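Local coordinates for protein ATP phosphoribosyltransferase (Methanobacterium thermoautotrophicum, PDB 2VD3) that probably catalyses the magnesium-dependent condensation of ATP with 5-phosphoribosyl 1-diphosphate, the first and rate-controlling step of histidine biosynthesis, at residues R21-A26 and T205-V210; G72-V77 and L180-K185; T105-E110 and H172-D177; I223-L228 and G251-H256. All blocks are in the same frame, centred on the assembly; numbering follows the deposited sequence. Where two conformers were deposited one is given.

Interaction 1: R21-A26 and T205-V210; sequences RLLENA and TGIRGV. With MG (magnesium ion), chain L.
L22, L23, N25 and A26 pack against G206, I207 and V210 in an apolar helix-to-helix contact, where the C-terminal end of helix 16-25 meets the later part of helix 197-212. The segment axes approach to 8.9 Å and run at 107° to each other, and no hydrogen bond links the two segments. A26 sits where the backbones come closest, its CA 4.5 Å from the CA of G206. Its methyl points at helix 197-212 and lies on main chain, A26 CB being 3.6 Å from G206 C. Around this closest backbone approach, just past the end of helix 16-25, the larger side chains interlock. L22 has CG anti to its backbone nitrogen; chi1 157° and chi2 70° together carry CD1 to I207 and V210. L22 CD1 lies 3.7 Å from V210 CG1, and the L22 and I207 side chains cross at about a right angle. L23 starts out away from helix 197-212, yet its CD2 reaches I207 CD1 at 3.8 Å, the two side chains lying alongside each other. V210 divides its branches: CG1 goes to L22, and CG2 rests against the last turn of helix 16-25, 3.6 Å from N25 CB. L89 of a nearby loop also touches both L22 and I207. On the flank turned away from the contact, E24 binds a magnesium ion through OE1 at 2.5 Å. This is a steeply crossed helix pair, the end of one helix packed on the flank of the other, joining helix 16-25 near the N-terminus to the helix that leads into the C-terminal domain.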
# COMPACT_ATOMS: atom_id res chain seq x y z
N ARG A 21 8.07 -0.18 21.57
CA ARG A 21 7.28 -0.02 22.81
C ARG A 21 8.07 -0.32 24.09
O ARG A 21 7.92 0.37 25.10
CB ARG A 21 6.02 -0.89 22.78
CG ARG A 21 4.79 -0.20 22.22
CD ARG A 21 3.57 -1.12 22.26
NE ARG A 21 3.78 -2.35 21.48
CZ ARG A 21 3.31 -2.55 20.25
NH1 ARG A 21 2.57 -1.63 19.64
NH2 ARG A 21 3.56 -3.70 19.63
N LEU A 22 8.92 -1.35 24.03
CA LEU A 22 9.76 -1.73 25.17
C LEU A 22 10.77 -0.63 25.53
O LEU A 22 10.90 -0.26 26.70
CB LEU A 22 10.45 -3.05 24.88
CG LEU A 22 11.74 -3.44 25.60
CD1 LEU A 22 11.49 -3.76 27.05
CD2 LEU A 22 12.36 -4.65 24.88
N LEU A 23 11.47 -0.11 24.53
CA LEU A 23 12.39 1.02 24.73
C LEU A 23 11.66 2.24 25.32
O LEU A 23 12.15 2.87 26.26
CB LEU A 23 13.11 1.38 23.43
CG LEU A 23 14.13 0.35 22.89
CD1 LEU A 23 14.58 0.70 21.47
CD2 LEU A 23 15.33 0.23 23.81
N GLU A 24 10.49 2.56 24.76
CA GLU A 24 9.61 3.57 25.29
C GLU A 24 9.36 3.36 26.79
O GLU A 24 9.58 4.27 27.59
CB GLU A 24 8.29 3.57 24.51
CG GLU A 24 7.14 4.35 25.13
CD GLU A 24 7.25 5.84 24.94
OE1 GLU A 24 8.32 6.31 24.48
OE2 GLU A 24 6.27 6.56 25.26
N ASN A 25 8.94 2.16 27.16
CA ASN A 25 8.68 1.85 28.57
C ASN A 25 9.93 1.85 29.46
O ASN A 25 9.82 2.03 30.69
CB ASN A 25 7.90 0.53 28.70
CG ASN A 25 6.46 0.64 28.18
OD1 ASN A 25 6.12 1.56 27.45
ND2 ASN A 25 5.63 -0.31 28.56
N ALA A 26 11.09 1.67 28.84
CA ALA A 26 12.38 1.64 29.54
C ALA A 26 12.97 3.04 29.75
O ALA A 26 14.05 3.19 30.32
CB ALA A 26 13.37 0.77 28.76
N THR A 205 19.27 -2.32 32.58
CA THR A 205 18.42 -2.20 33.78
C THR A 205 17.02 -1.70 33.40
O THR A 205 16.03 -2.22 33.90
CB THR A 205 19.04 -1.29 34.86
OG1 THR A 205 20.42 -1.65 35.07
CG2 THR A 205 18.30 -1.42 36.19
N GLY A 206 16.96 -0.71 32.51
CA GLY A 206 15.69 -0.12 32.08
C GLY A 206 14.80 -1.15 31.41
O GLY A 206 13.64 -1.33 31.80
N ILE A 207 15.37 -1.83 30.42
CA ILE A 207 14.72 -2.93 29.71
C ILE A 207 14.39 -4.12 30.63
O ILE A 207 13.26 -4.62 30.62
CB ILE A 207 15.57 -3.37 28.48
CG1 ILE A 207 15.30 -2.45 27.29
CG2 ILE A 207 15.31 -4.84 28.12
CD1 ILE A 207 16.29 -2.57 26.15
N ARG A 208 15.37 -4.55 31.42
CA ARG A 208 15.15 -5.68 32.33
C ARG A 208 13.99 -5.38 33.27
O ARG A 208 13.14 -6.24 33.50
CB ARG A 208 16.43 -6.04 33.10
CG ARG A 208 16.42 -7.40 33.84
CD ARG A 208 15.60 -8.47 33.10
NE ARG A 208 15.83 -9.83 33.59
CZ ARG A 208 14.90 -10.79 33.63
NH1 ARG A 208 15.21 -12.00 34.08
NH2 ARG A 208 13.66 -10.54 33.23
N GLY A 209 13.93 -4.14 33.76
CA GLY A 209 12.81 -3.63 34.55
C GLY A 209 11.43 -3.72 33.91
O GLY A 209 10.46 -4.04 34.59
N VAL A 210 11.33 -3.46 32.61
CA VAL A 210 10.06 -3.57 31.88
C VAL A 210 9.62 -5.03 31.75
O VAL A 210 8.43 -5.32 31.78
CB VAL A 210 10.14 -2.89 30.48
CG1 VAL A 210 8.94 -3.22 29.61
CG2 VAL A 210 10.28 -1.39 30.64
MG MG L . 9.18 8.63 24.14

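Interaction 2: G72-V77 and L180-K185; sequences GYDLIV and LESSVK
Y73 and D74, the first two residues of helix 73-79, are gripped through their backbone nitrogens by strand 173-188. Y73 N donates to S183 O at 2.9 Å, approaching 29° out of the carbonyl plane, and D74 N donates to S182 OG at 3.1 Å. S182 OG lies opposite its own backbone nitrogen (chi1 -176°), which brings it to D74 N. Both bonds fall in the first turn of the helix, right after G72, the N-cap residue. G72 also forms an antiparallel, non-hydrogen-bonded pair with V184, their CA atoms 4.3 Å apart; the contact sits at the C-terminal end of strand 68-72, where the chain passes directly into helix 73-79, in the ATP phosphoribosyltransferase domain of the periplasmic-binding-protein clan. The Y73 ring stands beside the strand, S182 CA at its edge, with CD2 3.5 Å from E181 O, while its CE2 meets L180 CD1 at 3.9 Å. L180 CD2 packs 3.8 Å from D74 CB. K185 runs alongside Y73, its CE 4.1 Å from Y73 CB, and its CB receives I76 CD1. Farther out, K185 NZ forms a salt bridge with D88, which also accepts a hydrogen bond from S183 OG.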
# COMPACT_ATOMS: atom_id res chain seq x y z
N GLY A 72 15.57 -11.79 16.74
CA GLY A 72 15.10 -13.12 17.08
C GLY A 72 16.25 -14.07 17.22
O GLY A 72 17.23 -13.97 16.49
N TYR A 73 16.13 -15.01 18.16
CA TYR A 73 17.15 -16.01 18.44
C TYR A 73 17.41 -16.90 17.22
O TYR A 73 18.55 -17.26 16.95
CB TYR A 73 16.74 -16.86 19.64
CG TYR A 73 17.76 -17.90 20.07
CD1 TYR A 73 19.02 -17.53 20.54
CD2 TYR A 73 17.45 -19.26 20.01
CE1 TYR A 73 19.94 -18.48 20.94
CE2 TYR A 73 18.38 -20.22 20.41
CZ TYR A 73 19.62 -19.83 20.87
OH TYR A 73 20.53 -20.78 21.25
N ASP A 74 16.35 -17.24 16.49
CA ASP A 74 16.49 -18.03 15.26
C ASP A 74 17.46 -17.38 14.28
O ASP A 74 18.31 -18.05 13.69
CB ASP A 74 15.13 -18.28 14.60
CG ASP A 74 14.29 -17.02 14.44
OD1 ASP A 74 13.12 -17.16 14.07
OD2 ASP A 74 14.76 -15.89 14.67
N LEU A 75 17.34 -16.06 14.12
CA LEU A 75 18.17 -15.32 13.18
C LEU A 75 19.62 -15.27 13.67
O LEU A 75 20.54 -15.51 12.90
CB LEU A 75 17.58 -13.91 12.91
CG LEU A 75 16.13 -13.89 12.37
CD1 LEU A 75 15.54 -12.49 12.29
CD2 LEU A 75 16.00 -14.60 11.02
N ILE A 76 19.80 -15.01 14.97
CA ILE A 76 21.11 -15.06 15.61
C ILE A 76 21.77 -16.42 15.40
O ILE A 76 22.94 -16.50 15.03
CB ILE A 76 21.03 -14.74 17.14
CG1 ILE A 76 20.36 -13.38 17.38
CG2 ILE A 76 22.41 -14.79 17.77
CD1 ILE A 76 20.08 -13.07 18.84
N VAL A 77 21.02 -17.49 15.62
CA VAL A 77 21.58 -18.83 15.45
C VAL A 77 21.87 -19.15 13.99
O VAL A 77 22.94 -19.69 13.69
CB VAL A 77 20.70 -19.92 16.10
CG1 VAL A 77 21.10 -21.30 15.60
CG2 VAL A 77 20.85 -19.85 17.62
N LEU A 180 14.01 -25.93 17.08
CA LEU A 180 14.54 -24.80 17.83
C LEU A 180 13.41 -24.00 18.45
O LEU A 180 12.38 -23.75 17.81
CB LEU A 180 15.37 -23.89 16.91
CG LEU A 180 16.03 -22.63 17.49
CD1 LEU A 180 17.55 -22.81 17.64
CD2 LEU A 180 15.72 -21.44 16.63
N GLU A 181 13.60 -23.60 19.70
CA GLU A 181 12.72 -22.65 20.36
C GLU A 181 13.33 -21.27 20.20
O GLU A 181 14.51 -21.05 20.49
CB GLU A 181 12.53 -22.99 21.84
CG GLU A 181 12.11 -24.42 22.13
CD GLU A 181 10.72 -24.76 21.61
OE1 GLU A 181 10.02 -23.86 21.10
OE2 GLU A 181 10.33 -25.94 21.73
N SER A 182 12.52 -20.34 19.71
CA SER A 182 13.01 -19.00 19.46
C SER A 182 12.27 -17.97 20.28
O SER A 182 11.07 -18.08 20.57
CB SER A 182 12.90 -18.66 17.98
OG SER A 182 13.47 -17.40 17.74
N SER A 183 13.01 -16.94 20.66
CA SER A 183 12.47 -15.84 21.39
C SER A 183 13.31 -14.63 21.02
O SER A 183 14.42 -14.79 20.50
CB SER A 183 12.54 -16.13 22.89
OG SER A 183 12.09 -15.03 23.65
N VAL A 184 12.76 -13.44 21.26
CA VAL A 184 13.48 -12.20 20.98
C VAL A 184 14.52 -11.90 22.07
O VAL A 184 14.25 -12.00 23.27
CB VAL A 184 12.52 -11.00 20.77
CG1 VAL A 184 13.31 -9.73 20.59
CG2 VAL A 184 11.64 -11.24 19.56
N LYS A 185 15.71 -11.51 21.63
CA LYS A 185 16.81 -11.30 22.55
C LYS A 185 17.34 -9.89 22.44
O LYS A 185 17.20 -9.26 21.41
CB LYS A 185 17.93 -12.30 22.25
CG LYS A 185 17.47 -13.74 22.20
CD LYS A 185 17.19 -14.27 23.59
CE LYS A 185 16.75 -15.73 23.55
NZ LYS A 185 16.66 -16.33 24.92

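Interaction 3: T105-E110 and H172-D177; sequences TIRGPE and HLRVID. With MG (magnesium ion), chain M.
I176 and D177, the two residues of a classic beta bulge near the start of strand 173-188, pack against R107 and P109 of the loop 105-110. Both bulge residues face L98 of the neighbouring strand 94-101, and both turn their side chains toward the loop. I176 is the main apolar knob: its CG2 lies 3.5 Å from R107 O, and its CD1 reaches I106 CG2 at 4.1 Å and also packs by P109. Its chi1 of 60° wedges CG1 between the backbone nitrogen and carbonyl carbon, leaving CG2 on the side of R107. The proline ring lies across the bulge, with P109 CD 3.2 Å from I176 O and P109 CG 3.4 Å from D177 OD2. That carboxylate has polar partners as well: OD2 is hydrogen-bonded to Y129, and D177 OD1 binds a magnesium ion at 2.4 Å. At the other end of the contact R174 reaches the loop backbone. Its chain is extended as far as CD and then bends at chi3 (66°), which turns the guanidinium toward the loop. NH1 bonds to E102 O, tying the group to the residue just past strand 94-101, while R174 NH2 makes a weak hydrogen bond to I106 O at 2.7 Å, the acceptor lying at the guanidinium edge near its plane.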
# COMPACT_ATOMS: atom_id res chain seq x y z
N THR A 105 4.09 -41.53 5.88
CA THR A 105 4.67 -42.57 6.72
C THR A 105 5.44 -41.94 7.88
O THR A 105 5.25 -42.31 9.03
CB THR A 105 5.58 -43.52 5.89
OG1 THR A 105 4.80 -44.59 5.34
CG2 THR A 105 6.72 -44.12 6.73
N ILE A 106 6.29 -40.96 7.55
CA ILE A 106 7.15 -40.28 8.53
C ILE A 106 6.35 -39.67 9.69
O ILE A 106 5.62 -38.68 9.50
CB ILE A 106 8.02 -39.18 7.85
CG1 ILE A 106 8.87 -39.79 6.73
CG2 ILE A 106 8.91 -38.46 8.88
CD1 ILE A 106 9.44 -38.78 5.75
N ARG A 107 6.47 -40.28 10.87
CA ARG A 107 5.80 -39.76 12.07
C ARG A 107 6.78 -39.18 13.09
O ARG A 107 6.37 -38.50 14.04
CB ARG A 107 4.92 -40.85 12.70
CG ARG A 107 3.54 -40.99 12.05
CD ARG A 107 3.07 -42.43 12.07
NE ARG A 107 3.71 -43.21 11.02
CZ ARG A 107 3.94 -44.51 11.07
NH1 ARG A 107 3.60 -45.22 12.14
NH2 ARG A 107 4.53 -45.12 10.04
N GLY A 108 8.07 -39.43 12.89
CA GLY A 108 9.13 -38.89 13.74
C GLY A 108 10.44 -38.87 12.97
O GLY A 108 10.56 -39.56 11.95
N PRO A 109 11.43 -38.09 13.44
CA PRO A 109 12.72 -37.97 12.73
C PRO A 109 13.42 -39.31 12.42
O PRO A 109 14.26 -39.36 11.53
CB PRO A 109 13.59 -37.11 13.66
CG PRO A 109 12.85 -37.03 14.95
CD PRO A 109 11.40 -37.26 14.65
N GLU A 110 13.06 -40.36 13.15
CA GLU A 110 13.68 -41.68 12.96
C GLU A 110 13.33 -42.29 11.60
O GLU A 110 14.05 -43.17 11.11
CB GLU A 110 13.27 -42.66 14.08
CG GLU A 110 13.06 -42.03 15.46
CD GLU A 110 11.62 -41.61 15.69
OE1 GLU A 110 11.39 -40.42 16.02
OE2 GLU A 110 10.71 -42.46 15.54
N HIS A 172 -2.63 -29.16 5.98
CA HIS A 172 -2.61 -30.59 6.25
C HIS A 172 -1.20 -31.12 6.50
O HIS A 172 -0.71 -32.00 5.79
CB HIS A 172 -3.32 -31.37 5.13
CG HIS A 172 -4.81 -31.25 5.17
ND1 HIS A 172 -5.63 -32.30 5.52
CD2 HIS A 172 -5.62 -30.19 4.94
CE1 HIS A 172 -6.89 -31.90 5.48
NE2 HIS A 172 -6.91 -30.63 5.14
N LEU A 173 -0.56 -30.54 7.51
CA LEU A 173 0.78 -30.94 7.91
C LEU A 173 0.80 -31.25 9.40
O LEU A 173 0.09 -30.62 10.18
CB LEU A 173 1.81 -29.86 7.56
CG LEU A 173 1.92 -29.42 6.10
CD1 LEU A 173 2.76 -28.16 5.94
CD2 LEU A 173 2.43 -30.52 5.19
N ARG A 174 1.63 -32.22 9.78
CA ARG A 174 1.81 -32.61 11.17
C ARG A 174 3.25 -32.38 11.64
O ARG A 174 4.20 -32.74 10.94
CB ARG A 174 1.42 -34.08 11.33
CG ARG A 174 1.67 -34.68 12.70
CD ARG A 174 1.42 -36.19 12.71
NE ARG A 174 2.37 -36.93 11.89
CZ ARG A 174 2.08 -37.53 10.73
NH1 ARG A 174 0.84 -37.49 10.25
NH2 ARG A 174 3.02 -38.19 10.06
N VAL A 175 3.40 -31.77 12.82
CA VAL A 175 4.71 -31.54 13.44
C VAL A 175 5.32 -32.89 13.82
O VAL A 175 4.72 -33.63 14.61
CB VAL A 175 4.61 -30.66 14.72
CG1 VAL A 175 5.97 -30.52 15.39
CG2 VAL A 175 4.05 -29.29 14.39
N ILE A 176 6.48 -33.21 13.27
CA ILE A 176 7.15 -34.47 13.63
C ILE A 176 8.39 -34.25 14.51
O ILE A 176 8.98 -35.21 15.00
CB ILE A 176 7.39 -35.42 12.40
CG1 ILE A 176 8.28 -34.77 11.33
CG2 ILE A 176 6.07 -35.86 11.80
CD1 ILE A 176 9.68 -35.30 11.30
N ASP A 177 8.76 -32.98 14.71
CA ASP A 177 9.78 -32.59 15.68
C ASP A 177 9.88 -31.07 15.83
O ASP A 177 9.46 -30.32 14.94
CB ASP A 177 11.15 -33.16 15.33
CG ASP A 177 12.03 -33.35 16.55
OD1 ASP A 177 11.66 -32.89 17.65
OD2 ASP A 177 13.11 -33.97 16.40
MG MG M . 13.47 -33.29 19.23

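Interaction 4: I223-L228 and G251-H256; sequences IDRKNL and GVVAVH
I223 and V253 pair across two antiparallel strands of the four-stranded sheet in the HisG C-terminal domain, a member of the GlnB-like clan, with strand 252-260 alongside strand 216-224. They form a hydrogen-bonded pair, I223 N giving to V253 O at 2.9 Å and V253 N returning to I223 O at 2.8 Å; a third bond, R225 N to G251 O, holds the turn that follows strand 216-224. On the face carrying I223, V253 and V255, the side chains interlock. I223 CG2 is the bump that fits between the two valines, 3.4 Å from V253 CG2 and 3.8 Å from V255 CG2. L228, the first residue of helix 228-234, turns back over the same valines: with CG anti to its nitrogen (chi1 176°), its CD1 drops into the hollow between V253 CG2 and V255 CG2, 3.7 Å from the former. V231 of that helix touches both I223 and V255. The opposite face has D224 and V252, a non-hydrogen-bonded pair whose side chains cross, V252 CG2 lying 3.6 Å from D224 OD1. H256, further along strand 252-260, belongs to the pocket of the bound inhibitor histidine. At the exposed margin R225 stretches out from CG to NE and lays one face of its guanidinium over V253 CG1, which stands 4.0 Å above the plane and offset toward its rim.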
# COMPACT_ATOMS: atom_id res chain seq x y z
N ILE A 223 -11.24 -0.98 52.03
CA ILE A 223 -11.78 -1.99 52.94
C ILE A 223 -12.12 -1.39 54.30
O ILE A 223 -11.41 -0.52 54.79
CB ILE A 223 -10.83 -3.22 53.09
CG1 ILE A 223 -11.51 -4.38 53.81
CG2 ILE A 223 -9.55 -2.85 53.82
CD1 ILE A 223 -12.55 -5.10 53.00
N ASP A 224 -13.23 -1.84 54.88
CA ASP A 224 -13.56 -1.51 56.26
C ASP A 224 -12.57 -2.25 57.16
O ASP A 224 -12.27 -3.43 56.94
CB ASP A 224 -15.01 -1.87 56.58
CG ASP A 224 -16.01 -1.15 55.68
OD1 ASP A 224 -16.60 -0.14 56.13
OD2 ASP A 224 -16.20 -1.57 54.52
N ARG A 225 -12.06 -1.53 58.16
CA ARG A 225 -10.99 -2.01 59.05
C ARG A 225 -11.27 -3.37 59.71
O ARG A 225 -10.33 -4.13 59.98
CB ARG A 225 -10.72 -0.96 60.13
CG ARG A 225 -9.34 -1.03 60.73
CD ARG A 225 -8.92 0.35 61.19
NE ARG A 225 -7.48 0.42 61.40
CZ ARG A 225 -6.77 1.55 61.38
NH1 ARG A 225 -5.46 1.51 61.57
NH2 ARG A 225 -7.38 2.71 61.16
N LYS A 226 -12.54 -3.66 59.98
CA LYS A 226 -12.95 -4.94 60.58
C LYS A 226 -12.55 -6.15 59.73
O LYS A 226 -12.41 -7.26 60.24
CB LYS A 226 -14.46 -4.95 60.87
CG LYS A 226 -15.33 -4.63 59.66
CD LYS A 226 -16.78 -4.40 60.05
CE LYS A 226 -17.59 -3.90 58.86
NZ LYS A 226 -18.96 -3.49 59.27
N ASN A 227 -12.36 -5.91 58.43
CA ASN A 227 -11.99 -6.95 57.48
C ASN A 227 -10.55 -6.86 56.96
O ASN A 227 -10.14 -7.67 56.12
CB ASN A 227 -12.99 -6.98 56.33
CG ASN A 227 -14.39 -7.37 56.78
OD1 ASN A 227 -14.56 -8.35 57.50
ND2 ASN A 227 -15.39 -6.60 56.36
N LEU A 228 -9.79 -5.88 57.45
CA LEU A 228 -8.39 -5.67 57.04
C LEU A 228 -7.51 -6.91 57.17
O LEU A 228 -6.54 -7.07 56.42
CB LEU A 228 -7.77 -4.48 57.80
CG LEU A 228 -6.28 -4.13 57.62
CD1 LEU A 228 -5.96 -3.73 56.17
CD2 LEU A 228 -5.83 -3.04 58.59
N GLY A 251 -14.33 3.37 59.79
CA GLY A 251 -12.88 3.20 59.80
C GLY A 251 -12.49 2.41 58.56
O GLY A 251 -12.28 1.20 58.62
N VAL A 252 -12.43 3.09 57.42
CA VAL A 252 -12.05 2.47 56.16
C VAL A 252 -10.58 2.72 55.91
O VAL A 252 -10.09 3.83 56.11
CB VAL A 252 -12.90 3.00 54.98
CG1 VAL A 252 -12.31 2.58 53.63
CG2 VAL A 252 -14.33 2.52 55.09
N VAL A 253 -9.87 1.67 55.48
CA VAL A 253 -8.50 1.82 54.99
C VAL A 253 -8.43 1.55 53.49
O VAL A 253 -9.37 1.00 52.90
CB VAL A 253 -7.48 0.95 55.78
CG1 VAL A 253 -7.44 1.35 57.26
CG2 VAL A 253 -7.77 -0.53 55.64
N ALA A 254 -7.33 1.97 52.88
CA ALA A 254 -7.03 1.66 51.48
C ALA A 254 -5.83 0.73 51.47
O ALA A 254 -4.85 0.97 52.17
CB ALA A 254 -6.73 2.93 50.70
N VAL A 255 -5.92 -0.34 50.68
CA VAL A 255 -4.87 -1.34 50.66
C VAL A 255 -4.34 -1.50 49.24
O VAL A 255 -5.13 -1.70 48.31
CB VAL A 255 -5.38 -2.71 51.17
CG1 VAL A 255 -4.25 -3.73 51.20
CG2 VAL A 255 -6.00 -2.58 52.54
N HIS A 256 -3.03 -1.37 49.07
CA HIS A 256 -2.39 -1.56 47.76
C HIS A 256 -1.35 -2.69 47.80
O HIS A 256 -0.58 -2.79 48.76
CB HIS A 256 -1.71 -0.26 47.27
CG HIS A 256 -2.44 1.00 47.64
ND1 HIS A 256 -1.78 2.15 48.01
CD2 HIS A 256 -3.76 1.29 47.69
CE1 HIS A 256 -2.66 3.10 48.27
NE2 HIS A 256 -3.87 2.60 48.09

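In the fold
Interaction 3 is nested inside the loop closed by interaction 2, and both lie inside that closed by interaction 1; interaction 4 follows in series. Interactions 2 and 3 adjoin in sequence, with centres about 23 Å apart, and the long strand 173-188 runs through both contacts, within the ATP phosphoribosyltransferase family region. Interaction 1, its centre about 20 Å from that of interaction 2, brings helix 197-212 back to helix 16-25. Interaction 4 lies in the separate C-terminal sheet, its centre about 58 Å from that of interaction 3. Helix 197-212 of interaction 1 is followed by strand 216-224, which starts the histidine-binding domain.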